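Local coordinates for protein branched-chain amino acid aminotransferase (Thermoproteus uzoniensis, PDB 5CE8) that probably transfers the amino group of leucine, isoleucine and valine to 2-oxoglutarate, using pyridoxal 5'-phosphate as cofactor, at residues 191-196 with 241-246; 202-207 with 247-252. All blocks are in the same frame, centred on the assembly; numbering follows the deposited sequence.

Contact 1 of 2, residues 191-196 with 241-246; sequences EGKVVE and EKSITR. With PLP (pyridoxal-5'-phosphate), chain D.
Val194 and Ile244 join the two segments through one direct backbone hydrogen bond. Val194 N donates to Ile244 O at 2.9 Å. The N-H...O angle is 145°, although the nitrogen lies nearly on the line of the C=O bond.

Two waters extend this link. One water donates to Val194 O and accepts from Ile244 N, with 3.0 Å between Ile244 N and the water oxygen. The other bridges Gly192 O and Arg246 N. Together they join backbone groups that do not bond directly.

The apolar contact is small. Val194 CB meets the CG2 branch of Ile244 at 3.9 Å. That branch is anti to the Ile244 backbone N, because chi1 is -75° for CG1. Val194 CG2 lies against the backbone where Thr245 passes into Arg246. Beside this, Lys193 CG rests on Ser243 CB at 4.0 Å.

The polar ends look elsewhere. The Lys193 chain bends at chi2 and chi4, and its NZ returns to Glu191 O at 3.0 Å, from above the carbonyl plane. Ser243 OG bonds to Asp217. Arg246 reaches Ser148 and Trp149 of a third subunit, and pairs with Asp271 of its own chain. Glu196 OE1 lies 2.5 Å from PLP N1, the pyridine nitrogen.

Strand 194-197 carries a classic beta bulge: Val195 and Glu196 lie opposite the single residue Met187 of strand 184-188. Thr245 is the N-cap of helix 246-250. The contact thus ties the start of strand 194-197 to the loop between strand 239-241 and that helix, while Val194 also packs on Ile186, Leu188 and Ile202.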
loop_
_atom_site.group_PDB
_atom_site.type_symbol
_atom_site.label_atom_id
_atom_site.label_comp_id
_atom_site.label_asym_id
_atom_site.label_seq_id
_atom_site.Cartn_x
_atom_site.Cartn_y
_atom_site.Cartn_z
ATOM N N GLU A 191 -6.390 3.053 2.080
ATOM C CA GLU A 191 -5.564 3.228 3.278
ATOM C C GLU A 191 -6.365 2.773 4.500
ATOM O O GLU A 191 -5.877 2.851 5.634
ATOM C CB GLU A 191 -5.128 4.699 3.429
ATOM C CG GLU A 191 -4.178 5.219 2.300
ATOM C CD GLU A 191 -4.870 5.779 1.055
ATOM O OE1 GLU A 191 -6.127 5.785 1.021
ATOM O OE2 GLU A 191 -4.132 6.237 0.056
ATOM N N GLY A 192 -7.589 2.355 4.293
ATOM C CA GLY A 192 -8.384 1.727 5.338
ATOM C C GLY A 192 -9.297 2.610 6.159
ATOM O O GLY A 192 -9.825 2.156 7.124
ATOM N N LYS A 193 -9.477 3.878 5.748
ATOM C CA LYS A 193 -10.248 4.875 6.454
ATOM C C LYS A 193 -11.611 4.907 5.804
ATOM O O LYS A 193 -11.668 4.794 4.568
ATOM C CB LYS A 193 -9.742 6.278 6.305
ATOM C CG LYS A 193 -8.294 6.534 6.642
ATOM C CD LYS A 193 -7.879 6.060 8.047
ATOM C CE LYS A 193 -6.366 6.330 8.194
ATOM N NZ LYS A 193 -5.607 5.312 7.394
ATOM N N VAL A 194 -12.661 5.080 6.624
ATOM C CA VAL A 194 -14.082 5.238 6.123
ATOM C C VAL A 194 -14.158 6.459 5.198
ATOM O O VAL A 194 -13.742 7.576 5.546
ATOM C CB VAL A 194 -15.056 5.414 7.331
ATOM C CG1 VAL A 194 -16.526 5.727 6.917
ATOM C CG2 VAL A 194 -15.076 4.187 8.185
ATOM N N VAL A 195 -14.740 6.324 4.021
ATOM C CA VAL A 195 -14.917 7.513 3.225
ATOM C C VAL A 195 -16.350 7.857 2.741
ATOM O O VAL A 195 -16.706 9.026 2.724
ATOM C CB VAL A 195 -13.922 7.614 2.078
ATOM C CG1 VAL A 195 -12.564 7.984 2.617
ATOM C CG2 VAL A 195 -13.828 6.326 1.285
ATOM N N GLU A 196 -17.104 6.894 2.333
ATOM C CA GLU A 196 -18.330 7.154 1.500
ATOM C C GLU A 196 -19.372 6.085 1.788
ATOM O O GLU A 196 -19.004 4.992 2.204
ATOM C CB GLU A 196 -17.933 7.083 0.079
ATOM C CG GLU A 196 -17.247 8.267 -0.562
ATOM C CD GLU A 196 -18.166 9.360 -0.964
ATOM O OE1 GLU A 196 -19.373 9.154 -1.020
ATOM O OE2 GLU A 196 -17.694 10.441 -1.259
ATOM N N GLU A 241 -13.000 17.985 9.927
ATOM C CA GLU A 241 -12.742 17.204 8.790
ATOM C C GLU A 241 -11.517 16.434 9.004
ATOM O O GLU A 241 -10.454 16.967 8.780
ATOM C CB GLU A 241 -12.635 18.056 7.563
ATOM C CG GLU A 241 -13.953 18.670 7.248
ATOM C CD GLU A 241 -13.835 19.591 6.081
ATOM O OE1 GLU A 241 -13.952 20.753 6.307
ATOM O OE2 GLU A 241 -13.560 19.172 4.954
ATOM N N LYS A 242 -11.687 15.173 9.443
ATOM C CA LYS A 242 -10.574 14.314 9.869
ATOM C C LYS A 242 -10.865 12.852 9.410
ATOM O O LYS A 242 -12.034 12.387 9.380
ATOM C CB LYS A 242 -10.539 14.499 11.376
ATOM C CG LYS A 242 -9.488 13.917 12.256
ATOM N N SER A 243 -9.819 12.082 9.153
ATOM C CA SER A 243 -10.047 10.707 8.781
ATOM C C SER A 243 -10.785 9.953 9.863
ATOM O O SER A 243 -10.579 10.265 11.078
ATOM C CB SER A 243 -8.758 10.021 8.455
ATOM O OG SER A 243 -8.173 10.730 7.400
ATOM N N ILE A 244 -11.718 9.096 9.431
ATOM C CA ILE A 244 -12.508 8.274 10.321
ATOM C C ILE A 244 -12.098 6.803 10.239
ATOM O O ILE A 244 -12.113 6.292 9.201
ATOM C CB ILE A 244 -14.016 8.434 9.952
ATOM C CG1 ILE A 244 -14.459 9.803 10.463
ATOM C CG2 ILE A 244 -14.853 7.406 10.702
ATOM C CD1 ILE A 244 -15.819 10.185 9.993
ATOM N N THR A 245 -11.834 6.099 11.355
ATOM C CA THR A 245 -11.642 4.666 11.240
ATOM C C THR A 245 -12.987 3.896 11.429
ATOM O O THR A 245 -13.939 4.402 11.934
ATOM C CB THR A 245 -10.693 4.184 12.289
ATOM O OG1 THR A 245 -11.269 4.498 13.533
ATOM C CG2 THR A 245 -9.388 4.905 12.164
ATOM N N ARG A 246 -12.969 2.645 11.049
ATOM C CA ARG A 246 -13.967 1.742 11.415
ATOM C C ARG A 246 -14.309 1.688 12.954
ATOM O O ARG A 246 -15.441 1.757 13.293
ATOM C CB ARG A 246 -13.539 0.450 10.856
ATOM C CG ARG A 246 -14.271 -0.817 11.228
ATOM C CD ARG A 246 -13.412 -1.887 10.510
ATOM N NE ARG A 246 -14.371 -2.792 10.146
ATOM C CZ ARG A 246 -14.498 -3.473 9.049
ATOM N NH1 ARG A 246 -13.530 -3.680 8.146
ATOM N NH2 ARG A 246 -15.671 -4.082 9.056
HETATM N N1 PLP D . -20.746 10.618 -2.567
HETATM C C2 PLP D . -20.576 10.225 -3.826
HETATM C C2A PLP D . -19.658 9.089 -4.161
HETATM C C3 PLP D . -21.353 10.820 -4.905
HETATM O O3 PLP D . -21.232 10.329 -6.202
HETATM C C4 PLP D . -22.296 11.920 -4.565
HETATM C C4A PLP D . -23.142 12.631 -5.602
HETATM C C5 PLP D . -22.363 12.288 -3.122
HETATM C C6 PLP D . -21.548 11.572 -2.200
HETATM C C5A PLP D . -23.292 13.316 -2.542
HETATM O O4P PLP D . -23.146 14.552 -3.144
HETATM P P PLP D . -24.342 15.578 -3.072
HETATM O O1P PLP D . -25.626 14.943 -3.706
HETATM O O2P PLP D . -24.419 16.037 -1.679
HETATM O O3P PLP D . -24.026 16.728 -3.987
HETATM O O HOH W 1 -10.708 1.073 9.518
HETATM O O HOH W 2 -11.657 9.108 6.470
#

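Contact 2 of 2, residues 202-207 with 247-252; sequences IFIVRR and EELYAA
This is a buried packing contact between a sheet strand and a short helix. Ile204 of strand 201-206 meets Glu248 and Leu249 of helix 246-250, and Ala252 in the turn after it. That turn leads into strand 254-259, which pairs antiparallel with strand 201-206.

Ile204 buries the largest area and meets each partner with a different atom. Its CG2 touches Leu249 CD2 at 3.7 Å. Its CB faces Ala252 CB at 4.1 Å. Its CD1 reaches the helix backbone, 3.8 Å from Glu248 O, and lies near Glu248 CB. Chi1 of 65° puts CG1 between the backbone N and the carbonyl carbon, and from there CD1 extends to Glu248. The two side chains cross at about a right angle. Ala252 CB also sits 3.8 Å from Val205 O.

At the edge, Arg206 NE is 4.3 Å from Glu248 OE2. That oxygen stands off the guanidinium plane, so this is a charge attraction, not a salt bridge. Arg206 makes its salt bridge to Glu221 of a second subunit, and Glu248 OE1 accepts from Thr245 N. The helix therefore rests on the strand by apolar contact, with a modest electrostatic attraction probably added at the subunit interface.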
loop_
_atom_site.group_PDB
_atom_site.type_symbol
_atom_site.label_atom_id
_atom_site.label_comp_id
_atom_site.label_asym_id
_atom_site.label_seq_id
_atom_site.Cartn_x
_atom_site.Cartn_y
_atom_site.Cartn_z
ATOM N N ILE A 202 -20.548 10.748 4.605
ATOM C CA ILE A 202 -20.769 10.167 5.961
ATOM C C ILE A 202 -20.293 11.164 7.017
ATOM O O ILE A 202 -19.247 11.831 6.847
ATOM C CB ILE A 202 -19.917 8.901 6.209
ATOM C CG1 ILE A 202 -20.114 7.927 5.082
ATOM C CG2 ILE A 202 -20.285 8.172 7.523
ATOM C CD1 ILE A 202 -19.323 6.629 5.217
ATOM N N PHE A 203 -21.065 11.253 8.122
ATOM C CA PHE A 203 -20.728 12.043 9.293
ATOM C C PHE A 203 -20.846 11.195 10.569
ATOM O O PHE A 203 -21.798 10.428 10.752
ATOM C CB PHE A 203 -21.685 13.271 9.422
ATOM C CG PHE A 203 -21.366 14.414 8.535
ATOM C CD1 PHE A 203 -21.858 14.446 7.246
ATOM C CD2 PHE A 203 -20.779 15.564 9.035
ATOM C CE1 PHE A 203 -21.631 15.493 6.397
ATOM C CE2 PHE A 203 -20.564 16.653 8.157
ATOM C CZ PHE A 203 -20.974 16.608 6.847
ATOM N N ILE A 204 -19.920 11.344 11.512
ATOM C CA ILE A 204 -20.224 10.774 12.810
ATOM C C ILE A 204 -20.327 11.870 13.866
ATOM O O ILE A 204 -19.810 12.894 13.678
ATOM C CB ILE A 204 -19.196 9.687 13.200
ATOM C CG1 ILE A 204 -17.812 10.303 13.381
ATOM C CG2 ILE A 204 -19.259 8.545 12.162
ATOM C CD1 ILE A 204 -16.821 9.319 13.975
ATOM N N VAL A 205 -20.880 11.552 15.035
ATOM C CA VAL A 205 -20.729 12.416 16.199
ATOM C C VAL A 205 -19.974 11.633 17.251
ATOM O O VAL A 205 -20.253 10.551 17.556
ATOM C CB VAL A 205 -21.984 13.005 16.749
ATOM C CG1 VAL A 205 -21.713 14.025 17.802
ATOM C CG2 VAL A 205 -22.784 13.722 15.691
ATOM N N ARG A 206 -18.953 12.237 17.786
ATOM C CA ARG A 206 -18.097 11.511 18.698
ATOM C C ARG A 206 -17.811 12.541 19.732
ATOM O O ARG A 206 -17.064 13.490 19.481
ATOM C CB ARG A 206 -16.859 11.055 17.993
ATOM C CG ARG A 206 -15.803 10.417 18.867
ATOM C CD ARG A 206 -14.653 9.927 18.005
ATOM N NE ARG A 206 -13.705 9.215 18.861
ATOM C CZ ARG A 206 -12.871 9.829 19.680
ATOM N NH1 ARG A 206 -12.841 11.155 19.728
ATOM N NH2 ARG A 206 -12.045 9.123 20.443
ATOM N N ARG A 207 -18.408 12.329 20.919
ATOM C CA ARG A 207 -18.116 13.202 22.091
ATOM C C ARG A 207 -18.336 14.691 21.762
ATOM O O ARG A 207 -17.481 15.576 22.020
ATOM C CB ARG A 207 -16.660 13.031 22.533
ATOM C CG ARG A 207 -16.242 11.622 22.699
ATOM C CD ARG A 207 -14.947 11.433 23.495
ATOM N NE ARG A 207 -14.716 9.983 23.342
ATOM C CZ ARG A 207 -13.578 9.326 23.514
ATOM N NH1 ARG A 207 -12.502 9.971 23.912
ATOM N NH2 ARG A 207 -13.525 8.004 23.274
ATOM N N GLU A 247 -13.301 1.594 13.797
ATOM C CA GLU A 247 -13.433 1.728 15.262
ATOM C C GLU A 247 -14.199 2.960 15.767
ATOM O O GLU A 247 -15.059 2.824 16.604
ATOM C CB GLU A 247 -12.061 1.580 15.997
ATOM C CG GLU A 247 -11.308 0.285 15.577
ATOM C CD GLU A 247 -10.277 0.612 14.590
ATOM O OE1 GLU A 247 -10.655 0.793 13.402
ATOM O OE2 GLU A 247 -9.136 0.730 15.035
ATOM N N GLU A 248 -14.003 4.107 15.176
ATOM C CA GLU A 248 -14.703 5.354 15.530
ATOM C C GLU A 248 -16.123 5.264 15.019
ATOM O O GLU A 248 -17.019 5.850 15.606
ATOM C CB GLU A 248 -14.019 6.591 14.924
ATOM C CG GLU A 248 -12.623 6.788 15.457
ATOM C CD GLU A 248 -11.888 7.863 14.742
ATOM O OE1 GLU A 248 -11.988 7.912 13.482
ATOM O OE2 GLU A 248 -11.130 8.637 15.445
ATOM N N LEU A 249 -16.357 4.519 13.963
ATOM C CA LEU A 249 -17.749 4.387 13.503
ATOM C C LEU A 249 -18.593 3.489 14.521
ATOM O O LEU A 249 -19.785 3.786 14.890
ATOM C CB LEU A 249 -17.775 3.682 12.169
ATOM C CG LEU A 249 -18.474 4.300 10.947
ATOM C CD1 LEU A 249 -18.715 3.160 9.964
ATOM C CD2 LEU A 249 -19.764 5.033 11.239
ATOM N N TYR A 250 -17.996 2.339 14.830
ATOM C CA TYR A 250 -18.533 1.326 15.754
ATOM C C TYR A 250 -18.878 1.943 17.108
ATOM O O TYR A 250 -19.837 1.495 17.738
ATOM C CB TYR A 250 -17.518 0.208 15.915
ATOM C CG TYR A 250 -17.434 -0.865 14.815
ATOM C CD1 TYR A 250 -18.082 -0.729 13.562
ATOM C CD2 TYR A 250 -16.695 -1.965 15.022
ATOM C CE1 TYR A 250 -17.974 -1.720 12.581
ATOM C CE2 TYR A 250 -16.524 -2.934 14.090
ATOM C CZ TYR A 250 -17.234 -2.832 12.868
ATOM O OH TYR A 250 -17.052 -3.827 11.972
ATOM N N ALA A 251 -18.005 2.823 17.596
ATOM C CA ALA A 251 -18.058 3.549 18.868
ATOM C C ALA A 251 -18.712 4.901 18.829
ATOM O O ALA A 251 -18.773 5.595 19.825
ATOM C CB ALA A 251 -16.627 3.719 19.391
ATOM N N ALA A 252 -19.147 5.381 17.673
ATOM C CA ALA A 252 -19.742 6.694 17.623
ATOM C C ALA A 252 -20.990 6.819 18.484
ATOM O O ALA A 252 -21.745 5.873 18.605
ATOM C CB ALA A 252 -20.174 7.062 16.155
#

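Contact 1 and contact 2 are neighbours, their centres about 10 Å apart. Strands 194-197 and 201-206 follow each other in the chain. Segment 241-246 runs directly into 247-252. Ile202 CD1 packs 3.4 Å from Val194 CG1. Ile244 CD1 lies 3.9 Å from Ile204 CG1, so the apolar layers of the two contacts are continuous. Thr245 of contact 1 and Glu248 of contact 2 form a capping box at the helix start. Both contacts also touch a second subunit. The link to the cofactor runs through Glu196, at the end of segment 191-196 and not itself touching 241-246. Tyr167, Arg66, Thr260, Thr224 and Ile223, which also hydrogen-bond to PLP, lie outside both contacts.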